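Beta-hexosaminidase Amuc_2018 (Akkermansia muciniphila, PDB 6JEB) hydrolyses terminal non-reducing N-acetylhexosamine residues from N-acetyl-beta-D-hexosaminides such as N-glycans and chitobiose, as a family 20 glycoside hydrolase. Local coordinates at residues R362-M367 / L411-P416; M116-F121 / R445-K450; A277-E282 / M286-A291. One frame throughout, in Å; residues are numbered along the deposited sequence.

Interaction 1: R362-M367 / L411-P416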
loop_
_atom_site.group_PDB
_atom_site.type_symbol
_atom_site.label_atom_id
_atom_site.label_comp_id
_atom_site.label_asym_id
_atom_site.label_seq_id
_atom_site.Cartn_x
_atom_site.Cartn_y
_atom_site.Cartn_z
ATOM N N ARG A 362 -20.308 -2.963 -8.882
ATOM C CA ARG A 362 -20.757 -3.198 -7.510
ATOM C C ARG A 362 -20.164 -2.177 -6.545
ATOM O O ARG A 362 -18.942 -1.995 -6.477
ATOM C CB ARG A 362 -20.415 -4.622 -7.063
ATOM C CG ARG A 362 -21.068 -5.725 -7.900
ATOM C CD ARG A 362 -22.589 -5.675 -7.858
ATOM N NE ARG A 362 -23.122 -6.018 -6.544
ATOM C CZ ARG A 362 -23.386 -7.259 -6.139
ATOM N NH1 ARG A 362 -23.167 -8.294 -6.943
ATOM N NH2 ARG A 362 -23.878 -7.465 -4.925
ATOM N N ASN A 363 -21.044 -1.499 -5.810
ATOM C CA ASN A 363 -20.634 -0.523 -4.813
ATOM C C ASN A 363 -21.069 -0.913 -3.411
ATOM O O ASN A 363 -20.816 -0.160 -2.463
ATOM C CB ASN A 363 -21.123 0.888 -5.183
ATOM C CG ASN A 363 -22.559 1.161 -4.753
ATOM O OD1 ASN A 363 -23.395 0.257 -4.673
ATOM N ND2 ASN A 363 -22.850 2.424 -4.471
ATOM N N TRP A 364 -21.716 -2.066 -3.256
ATOM C CA TRP A 364 -22.074 -2.626 -1.956
ATOM C C TRP A 364 -22.964 -1.691 -1.143
ATOM O O TRP A 364 -23.041 -1.802 0.085
ATOM C CB TRP A 364 -20.827 -3.108 -1.200
ATOM C CG TRP A 364 -19.959 -3.898 -2.138
ATOM C CD1 TRP A 364 -18.774 -3.507 -2.701
ATOM C CD2 TRP A 364 -20.264 -5.180 -2.700
ATOM N NE1 TRP A 364 -18.309 -4.487 -3.549
ATOM C CE2 TRP A 364 -19.206 -5.522 -3.564
ATOM C CE3 TRP A 364 -21.323 -6.081 -2.539
ATOM C CZ2 TRP A 364 -19.178 -6.726 -4.270
ATOM C CZ3 TRP A 364 -21.286 -7.278 -3.233
ATOM C CH2 TRP A 364 -20.223 -7.588 -4.088
ATOM N N GLY A 365 -23.652 -0.783 -1.830
ATOM C CA GLY A 365 -24.597 0.119 -1.215
ATOM C C GLY A 365 -24.016 1.398 -0.657
ATOM O O GLY A 365 -24.763 2.180 -0.054
ATOM N N TRP A 366 -22.718 1.651 -0.836
ATOM C CA TRP A 366 -22.142 2.846 -0.225
ATOM C C TRP A 366 -20.965 3.454 -0.982
ATOM O O TRP A 366 -20.721 4.657 -0.854
ATOM C CB TRP A 366 -21.740 2.570 1.227
ATOM C CG TRP A 366 -20.614 1.594 1.361
ATOM C CD1 TRP A 366 -20.711 0.234 1.431
ATOM C CD2 TRP A 366 -19.217 1.901 1.444
ATOM N NE1 TRP A 366 -19.463 -0.326 1.548
ATOM C CE2 TRP A 366 -18.527 0.676 1.559
ATOM C CE3 TRP A 366 -18.481 3.093 1.430
ATOM C CZ2 TRP A 366 -17.138 0.607 1.664
ATOM C CZ3 TRP A 366 -17.099 3.022 1.529
ATOM C CH2 TRP A 366 -16.444 1.787 1.645
ATOM N N MET A 367 -20.221 2.659 -1.755
ATOM C CA MET A 367 -18.977 3.158 -2.331
ATOM C C MET A 367 -19.248 4.127 -3.474
ATOM O O MET A 367 -20.072 3.855 -4.355
ATOM C CB MET A 367 -18.131 2.007 -2.865
ATOM C CG MET A 367 -17.622 1.039 -1.824
ATOM S SD MET A 367 -16.756 -0.272 -2.693
ATOM C CE MET A 367 -16.029 -1.181 -1.328
ATOM N N LEU A 411 -6.916 -7.858 -8.953
ATOM C CA LEU A 411 -6.294 -7.177 -10.082
ATOM C C LEU A 411 -7.317 -6.391 -10.881
ATOM O O LEU A 411 -6.981 -5.341 -11.442
ATOM C CB LEU A 411 -5.576 -8.179 -10.988
ATOM C CG LEU A 411 -4.349 -8.869 -10.384
ATOM C CD1 LEU A 411 -3.797 -9.898 -11.373
ATOM C CD2 LEU A 411 -3.275 -7.852 -9.985
ATOM N N TYR A 412 -8.560 -6.881 -10.956
ATOM C CA TYR A 412 -9.576 -6.146 -11.696
ATOM C C TYR A 412 -9.770 -4.749 -11.122
ATOM O O TYR A 412 -9.885 -3.775 -11.874
ATOM C CB TYR A 412 -10.913 -6.896 -11.733
ATOM C CG TYR A 412 -11.859 -6.166 -12.647
ATOM C CD1 TYR A 412 -11.854 -6.415 -14.013
ATOM C CD2 TYR A 412 -12.709 -5.181 -12.153
ATOM C CE1 TYR A 412 -12.691 -5.718 -14.869
ATOM C CE2 TYR A 412 -13.538 -4.469 -12.992
ATOM C CZ TYR A 412 -13.529 -4.747 -14.350
ATOM O OH TYR A 412 -14.345 -4.039 -15.187
ATOM N N ARG A 413 -9.820 -4.630 -9.789
ATOM C CA ARG A 413 -9.989 -3.306 -9.196
ATOM C C ARG A 413 -8.674 -2.551 -9.042
ATOM O O ARG A 413 -8.671 -1.321 -9.127
ATOM C CB ARG A 413 -10.786 -3.374 -7.887
ATOM C CG ARG A 413 -12.226 -3.784 -8.150
ATOM C CD ARG A 413 -13.280 -3.121 -7.262
ATOM N NE ARG A 413 -14.606 -3.432 -7.794
ATOM C CZ ARG A 413 -15.766 -2.973 -7.316
ATOM N NH1 ARG A 413 -15.799 -2.167 -6.261
ATOM N NH2 ARG A 413 -16.905 -3.330 -7.908
ATOM N N ALA A 414 -7.554 -3.250 -8.858
ATOM C CA ALA A 414 -6.287 -2.545 -8.684
ATOM C C ALA A 414 -5.834 -1.863 -9.969
ATOM O O ALA A 414 -5.324 -0.738 -9.926
ATOM C CB ALA A 414 -5.206 -3.494 -8.165
ATOM N N TYR A 415 -6.001 -2.533 -11.129
ATOM C CA TYR A 415 -5.544 -2.044 -12.425
ATOM C C TYR A 415 -6.729 -1.701 -13.319
ATOM O O TYR A 415 -7.767 -2.370 -13.261
ATOM C CB TYR A 415 -4.654 -3.086 -13.126
ATOM C CG TYR A 415 -3.320 -3.205 -12.428
ATOM C CD1 TYR A 415 -2.263 -2.368 -12.770
ATOM C CD2 TYR A 415 -3.145 -4.093 -11.371
ATOM C CE1 TYR A 415 -1.063 -2.427 -12.103
ATOM C CE2 TYR A 415 -1.938 -4.169 -10.692
ATOM C CZ TYR A 415 -0.905 -3.324 -11.059
ATOM O OH TYR A 415 0.293 -3.373 -10.398
ATOM N N PRO A 416 -6.609 -0.672 -14.177
ATOM C CA PRO A 416 -5.418 0.152 -14.425
ATOM C C PRO A 416 -5.231 1.352 -13.494
ATOM O O PRO A 416 -4.309 2.124 -13.734
ATOM C CB PRO A 416 -5.659 0.670 -15.846
ATOM C CG PRO A 416 -7.140 0.814 -15.910
ATOM C CD PRO A 416 -7.662 -0.406 -15.174
#

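Interaction 2: M116-F121 / R445-K450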
loop_
_atom_site.group_PDB
_atom_site.type_symbol
_atom_site.label_atom_id
_atom_site.label_comp_id
_atom_site.label_asym_id
_atom_site.label_seq_id
_atom_site.Cartn_x
_atom_site.Cartn_y
_atom_site.Cartn_z
ATOM N N MET A 116 3.246 -4.627 -9.934
ATOM C CA MET A 116 3.544 -3.314 -9.356
ATOM C C MET A 116 4.983 -2.883 -9.651
ATOM O O MET A 116 5.247 -1.692 -9.878
ATOM C CB MET A 116 3.227 -3.274 -7.857
ATOM C CG MET A 116 4.210 -4.026 -6.980
ATOM S SD MET A 116 3.571 -4.258 -5.304
ATOM C CE MET A 116 3.770 -2.600 -4.642
ATOM N N ALA A 117 5.922 -3.833 -9.674
ATOM C CA ALA A 117 7.298 -3.490 -10.022
ATOM C C ALA A 117 7.389 -2.972 -11.452
ATOM O O ALA A 117 8.213 -2.101 -11.752
ATOM C CB ALA A 117 8.209 -4.706 -9.848
ATOM N N TYR A 118 6.546 -3.492 -12.344
ATOM C CA TYR A 118 6.545 -3.041 -13.731
ATOM C C TYR A 118 6.271 -1.546 -13.828
ATOM O O TYR A 118 6.776 -0.885 -14.751
ATOM C CB TYR A 118 5.484 -3.837 -14.493
ATOM C CG TYR A 118 5.475 -3.687 -15.996
ATOM C CD1 TYR A 118 6.368 -4.399 -16.790
ATOM C CD2 TYR A 118 4.530 -2.887 -16.628
ATOM C CE1 TYR A 118 6.343 -4.293 -18.173
ATOM C CE2 TYR A 118 4.488 -2.777 -18.010
ATOM C CZ TYR A 118 5.406 -3.472 -18.776
ATOM O OH TYR A 118 5.371 -3.374 -20.148
ATOM N N TYR A 119 5.504 -1.000 -12.871
ATOM C CA TYR A 119 5.147 0.415 -12.809
ATOM C C TYR A 119 5.963 1.198 -11.774
ATOM O O TYR A 119 5.590 2.326 -11.425
ATOM C CB TYR A 119 3.635 0.562 -12.578
ATOM C CG TYR A 119 2.880 0.056 -13.782
ATOM C CD1 TYR A 119 2.857 0.799 -14.957
ATOM C CD2 TYR A 119 2.230 -1.182 -13.769
ATOM C CE1 TYR A 119 2.206 0.344 -16.080
ATOM C CE2 TYR A 119 1.573 -1.651 -14.902
ATOM C CZ TYR A 119 1.567 -0.881 -16.055
ATOM O OH TYR A 119 0.938 -1.337 -17.188
ATOM N N LYS A 120 7.073 0.632 -11.292
ATOM C CA LYS A 120 8.018 1.305 -10.398
ATOM C C LYS A 120 7.450 1.610 -9.013
ATOM O O LYS A 120 7.946 2.511 -8.326
ATOM C CB LYS A 120 8.653 2.559 -11.022
ATOM C CG LYS A 120 9.413 2.298 -12.308
ATOM C CD LYS A 120 10.142 3.558 -12.760
ATOM C CE LYS A 120 10.923 3.357 -14.059
ATOM N NZ LYS A 120 10.029 3.351 -15.256
ATOM N N PHE A 121 6.436 0.874 -8.550
ATOM C CA PHE A 121 6.109 0.945 -7.132
ATOM C C PHE A 121 7.287 0.408 -6.330
ATOM O O PHE A 121 7.995 -0.496 -6.774
ATOM C CB PHE A 121 4.866 0.106 -6.822
ATOM C CG PHE A 121 3.574 0.769 -7.218
ATOM C CD1 PHE A 121 2.962 1.675 -6.364
ATOM C CD2 PHE A 121 2.976 0.493 -8.443
ATOM C CE1 PHE A 121 1.776 2.300 -6.716
ATOM C CE2 PHE A 121 1.791 1.120 -8.808
ATOM C CZ PHE A 121 1.191 2.025 -7.939
ATOM N N ARG A 445 -2.287 -2.165 -22.685
ATOM C CA ARG A 445 -3.127 -3.357 -22.712
ATOM C C ARG A 445 -2.380 -4.523 -23.348
ATOM O O ARG A 445 -2.344 -5.629 -22.793
ATOM C CB ARG A 445 -4.438 -3.100 -23.443
ATOM C CG ARG A 445 -5.355 -4.300 -23.326
ATOM C CD ARG A 445 -6.602 -4.201 -24.164
ATOM N NE ARG A 445 -7.380 -5.428 -24.048
ATOM C CZ ARG A 445 -8.181 -5.891 -25.001
ATOM N NH1 ARG A 445 -8.304 -5.225 -26.142
ATOM N NH2 ARG A 445 -8.852 -7.021 -24.817
ATOM N N GLN A 446 -1.745 -4.286 -24.502
ATOM C CA GLN A 446 -0.993 -5.350 -25.162
ATOM C C GLN A 446 0.256 -5.726 -24.376
ATOM O O GLN A 446 0.620 -6.908 -24.308
ATOM C CB GLN A 446 -0.623 -4.940 -26.589
ATOM C CG GLN A 446 -1.793 -4.911 -27.558
ATOM C CD GLN A 446 -2.574 -6.211 -27.585
ATOM O OE1 GLN A 446 -1.996 -7.298 -27.616
ATOM N NE2 GLN A 446 -3.898 -6.105 -27.573
ATOM N N PHE A 447 0.938 -4.735 -23.780
ATOM C CA PHE A 447 2.141 -5.045 -23.007
ATOM C C PHE A 447 1.814 -6.013 -21.879
ATOM O O PHE A 447 2.519 -7.011 -21.671
ATOM C CB PHE A 447 2.756 -3.785 -22.385
ATOM C CG PHE A 447 3.174 -2.712 -23.363
ATOM C CD1 PHE A 447 3.159 -2.907 -24.734
ATOM C CD2 PHE A 447 3.606 -1.488 -22.871
ATOM C CE1 PHE A 447 3.547 -1.886 -25.596
ATOM C CE2 PHE A 447 4.001 -0.466 -23.723
ATOM C CZ PHE A 447 3.971 -0.666 -25.091
ATOM N N ILE A 448 0.751 -5.720 -21.126
ATOM C CA ILE A 448 0.411 -6.525 -19.957
ATOM C C ILE A 448 -0.181 -7.869 -20.385
ATOM O O ILE A 448 0.040 -8.896 -19.729
ATOM C CB ILE A 448 -0.504 -5.713 -19.016
ATOM C CG1 ILE A 448 0.237 -4.471 -18.480
ATOM C CG2 ILE A 448 -1.025 -6.576 -17.869
ATOM C CD1 ILE A 448 1.470 -4.777 -17.645
ATOM N N LEU A 449 -0.922 -7.898 -21.493
ATOM C CA LEU A 449 -1.391 -9.176 -22.024
ATOM C C LEU A 449 -0.215 -10.074 -22.387
ATOM O O LEU A 449 -0.206 -11.270 -22.068
ATOM C CB LEU A 449 -2.267 -8.937 -23.254
ATOM C CG LEU A 449 -3.744 -8.657 -23.001
ATOM C CD1 LEU A 449 -4.401 -8.171 -24.284
ATOM C CD2 LEU A 449 -4.451 -9.910 -22.464
ATOM N N LYS A 450 0.786 -9.508 -23.065
ATOM C CA LYS A 450 1.950 -10.283 -23.484
ATOM C C LYS A 450 2.755 -10.756 -22.280
ATOM O O LYS A 450 3.103 -11.938 -22.177
ATOM C CB LYS A 450 2.821 -9.423 -24.403
ATOM C CG LYS A 450 4.167 -10.035 -24.787
ATOM C CD LYS A 450 5.106 -8.966 -25.343
ATOM C CE LYS A 450 6.316 -9.559 -26.058
ATOM N NZ LYS A 450 7.220 -10.325 -25.151
#

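Interaction 3: A277-E282 / M286-A291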
loop_
_atom_site.group_PDB
_atom_site.type_symbol
_atom_site.label_atom_id
_atom_site.label_comp_id
_atom_site.label_asym_id
_atom_site.label_seq_id
_atom_site.Cartn_x
_atom_site.Cartn_y
_atom_site.Cartn_z
ATOM N N ALA A 277 -2.957 8.494 35.713
ATOM C CA ALA A 277 -2.122 9.230 34.772
ATOM C C ALA A 277 -2.566 10.676 34.574
ATOM O O ALA A 277 -1.928 11.401 33.800
ATOM C CB ALA A 277 -2.080 8.508 33.418
ATOM N N ALA A 278 -3.632 11.109 35.253
ATOM C CA ALA A 278 -4.205 12.442 35.064
ATOM C C ALA A 278 -4.586 12.696 33.604
ATOM O O ALA A 278 -4.394 13.792 33.070
ATOM C CB ALA A 278 -3.305 13.548 35.625
ATOM N N MET A 279 -5.132 11.674 32.949
ATOM C CA MET A 279 -5.611 11.802 31.580
ATOM C C MET A 279 -7.044 12.306 31.589
ATOM O O MET A 279 -7.903 11.751 32.283
ATOM C CB MET A 279 -5.567 10.459 30.861
ATOM C CG MET A 279 -4.181 9.936 30.613
ATOM S SD MET A 279 -4.275 8.269 29.951
ATOM C CE MET A 279 -2.538 7.895 29.762
ATOM N N LYS A 280 -7.303 13.336 30.791
ATOM C CA LYS A 280 -8.602 13.987 30.780
ATOM C C LYS A 280 -9.603 13.306 29.862
ATOM O O LYS A 280 -10.811 13.468 30.061
ATOM C CB LYS A 280 -8.455 15.462 30.382
ATOM C CG LYS A 280 -7.830 16.361 31.455
ATOM C CD LYS A 280 -6.335 16.107 31.644
ATOM C CE LYS A 280 -5.729 17.012 32.704
ATOM N NZ LYS A 280 -4.361 16.560 33.094
ATOM N N ASP A 281 -9.138 12.544 28.874
ATOM C CA ASP A 281 -10.038 11.915 27.920
ATOM C C ASP A 281 -9.327 10.731 27.280
ATOM O O ASP A 281 -8.172 10.424 27.588
ATOM C CB ASP A 281 -10.542 12.916 26.868
ATOM C CG ASP A 281 -9.413 13.573 26.079
ATOM O OD1 ASP A 281 -8.467 12.874 25.659
ATOM O OD2 ASP A 281 -9.486 14.797 25.846
ATOM N N GLU A 282 -10.030 10.080 26.359
ATOM C CA GLU A 282 -9.501 8.883 25.731
ATOM C C GLU A 282 -8.572 9.188 24.565
ATOM O O GLU A 282 -7.870 8.279 24.105
ATOM C CB GLU A 282 -10.643 7.954 25.308
ATOM C CG GLU A 282 -11.397 7.315 26.473
ATOM C CD GLU A 282 -12.256 8.312 27.241
ATOM O OE1 GLU A 282 -12.946 9.138 26.602
ATOM O OE2 GLU A 282 -12.221 8.287 28.487
ATOM N N MET A 286 -5.191 7.375 23.988
ATOM C CA MET A 286 -4.724 6.887 22.694
ATOM C C MET A 286 -3.292 7.336 22.427
ATOM O O MET A 286 -2.467 6.550 21.948
ATOM C CB MET A 286 -5.657 7.381 21.584
ATOM C CG MET A 286 -5.372 6.805 20.188
ATOM S SD MET A 286 -5.850 5.070 19.996
ATOM C CE MET A 286 -7.628 5.156 20.190
ATOM N N LYS A 287 -2.981 8.599 22.724
ATOM C CA LYS A 287 -1.612 9.083 22.556
ATOM C C LYS A 287 -0.631 8.256 23.380
ATOM O O LYS A 287 0.432 7.857 22.888
ATOM C CB LYS A 287 -1.533 10.564 22.937
ATOM C CG LYS A 287 -0.156 11.174 22.782
ATOM C CD LYS A 287 -0.158 12.632 23.225
ATOM C CE LYS A 287 1.200 13.277 22.988
ATOM N NZ LYS A 287 1.536 13.349 21.530
ATOM N N ALA A 288 -0.978 7.977 24.638
ATOM C CA ALA A 288 -0.095 7.194 25.500
ATOM C C ALA A 288 0.033 5.759 25.005
ATOM O O ALA A 288 1.111 5.158 25.095
ATOM C CB ALA A 288 -0.622 7.209 26.932
ATOM N N PHE A 289 -1.060 5.194 24.483
ATOM C CA PHE A 289 -1.017 3.843 23.938
ATOM C C PHE A 289 -0.042 3.759 22.770
ATOM O O PHE A 289 0.796 2.851 22.704
ATOM C CB PHE A 289 -2.426 3.419 23.504
ATOM C CG PHE A 289 -2.461 2.106 22.773
ATOM C CD1 PHE A 289 -2.321 0.913 23.464
ATOM C CD2 PHE A 289 -2.617 2.061 21.391
ATOM C CE1 PHE A 289 -2.334 -0.306 22.786
ATOM C CE2 PHE A 289 -2.632 0.846 20.712
ATOM C CZ PHE A 289 -2.495 -0.339 21.413
ATOM N N PHE A 290 -0.134 4.706 21.835
ATOM C CA PHE A 290 0.784 4.706 20.702
ATOM C C PHE A 290 2.221 4.962 21.144
ATOM O O PHE A 290 3.158 4.385 20.577
ATOM C CB PHE A 290 0.342 5.736 19.665
ATOM C CG PHE A 290 -0.852 5.315 18.859
ATOM C CD1 PHE A 290 -1.104 3.975 18.605
ATOM C CD2 PHE A 290 -1.712 6.268 18.333
ATOM C CE1 PHE A 290 -2.202 3.589 17.839
ATOM C CE2 PHE A 290 -2.809 5.890 17.564
ATOM C CZ PHE A 290 -3.056 4.551 17.323
ATOM N N ALA A 291 2.420 5.829 22.143
ATOM C CA ALA A 291 3.776 6.104 22.617
ATOM C C ALA A 291 4.397 4.867 23.252
ATOM O O ALA A 291 5.582 4.580 23.046
ATOM C CB ALA A 291 3.774 7.276 23.603
#

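Interaction 1: R362-M367 / L411-P416
Arg413 reaches from helix 407-414 and takes the backbone carbonyl of Arg362 with both terminal nitrogens. NH2 of Arg413 lies 2.8 Å from O of Arg362, in the carbonyl plane and on a lone pair. NH1 of Arg413 is 3.2 Å from the same Arg362 O, almost in line with the C=O bond, and its hydrogen bond is more bent (138°). The oxygen sits in the guanidinium plane. The grip is therefore end-on, two donors to one acceptor. The Arg413 chain bends at chi2 (-144°) and then runs extended, which carries the guanidinium across to the loop. NE of Arg413 forms a salt bridge with Glu463, and NH1 also bonds to the backbone O of Asp354, a substrate-binding residue. Around the active-site end of this TIM-barrel domain, Arg413 thus ties the helix that follows strand 392-399 to the loop after strand 342-345. With an alanine in place of Arg413, the Arg362 carbonyl would probably lose both donors, and Glu463 would lose this salt bridge. SD of Met367 lies at the guanidinium edge, 4.2 Å from NH1 of Arg413. The loop is shaped by its own side chains. Asn363 makes an Asx turn, OD1 accepting from Gly365 N, while its ND2 donates to Met367 O. Arg362 bends at chi2 and chi3, which sets CH2 of Trp364 3.7 Å above one face of the Arg362 guanidinium, over its centre. NH2 of Arg362 bonds to the backbone O of Trp468, near the C-terminus.

Interaction 2: M116-F121 / R445-K450
Tyr119, which meets Ile448 across the contact, shares a backbone acceptor with Phe121. N of Tyr119 and N of Phe121 each lie 3.1 Å from O of Met116, on opposite faces of its plane. The Phe121 bond belongs to a Schellman motif that ends helix 106-118, with Lys120 as its C-prime residue. OH of Tyr119 touches CG1 and CD1 of Ile448, each at 3.5 Å, and hydrogen-bonds to ND1 of His444. CD1 of Ile448 also lies against Tyr118, 3.6 Å from its CE2, as the two side chains slide past each other. With chi1 at -63° and chi2 at -62°, the Ile448 chain brings this one methyl to both tyrosines. Tyr118 CD2 stands 3.6 Å above one face of the Tyr119 ring, toward its rim. OH of Tyr118 comes up to CB of Phe447 at 3.5 Å, the two side chains crossing at about a right angle. The contact joins the end of this TIM-barrel helix to helix 434-452. It is van der Waals, hydroxyl oxygens and ring carbons against aliphatic carbons. The hydroxyls have polar partners in His444 and, for Tyr118, Asp70, which is consistent with these hydroxyls of buried residues resting against apolar carbons.

Interaction 3: A277-E282 / M286-A291
Met279 leaves the loop between helices 268-277 and 282-299 and points its side chain at Ala288. Its CB starts toward the helix. CG stands anti to the carbonyl carbon, with chi1 at -68°. From there the chain is extended, chi2 173° and chi3 -180°, carrying CE outward, while CG and SD make no close approach to 286-291. Only the terminal methyl arrives: CE of Met279 is 3.5 Å from CB of Ala288. This is tighter than a usual contact between two carbons. The Met279 side chain also touches Glu284 and Gln285, in the first turn of the same helix. The second link is a backbone bond. N of Met286 donates to O of Glu282 at 2.8 Å, an i to i+4 helical bond of the opening turn. CB of Met286 lies 3.5 Å from the same Glu282 O. OE2 of Glu282 forms a salt bridge with NE of Arg274 on the preceding helix, and the side chain of Glu282 is about 7 Å from that of Cys270, one of four cysteines that hold the zinc ion. Within the loop, NZ of Lys280 bends back to O of Ala278, 2.8 Å away. The arrangement is that of a tight helix-to-helix connection: a Schellman motif at Ala278 ends helix 268-277, and Asp281 then serves as N-cap of helix 282-299, its OD1 accepting from Glu284 N.

Interactions 1 and 2 are neighbours, with centres about 20 Å apart. They meet through Tyr415, which follows helix 407-414: its OH lies 3.2 Å from N of Met116, and its CE1 is 3.9 Å from CD2 of Tyr119. Interaction 3 stands apart, its centre about 37 Å from that of interaction 1 and about 46 Å from that of interaction 2. Interactions 2 and 3 lie on opposite sides of the chain's centre. Interaction 1 lies nearer the bound acetamide (Met367 side chain about 10 Å) than interaction 3 (Met286 side chain about 13 Å). The Met367 side chain is also about 4 Å from that of Asp354. Interaction 3 lies near the zinc site, with the Glu282 side chain about 9 Å from the ion.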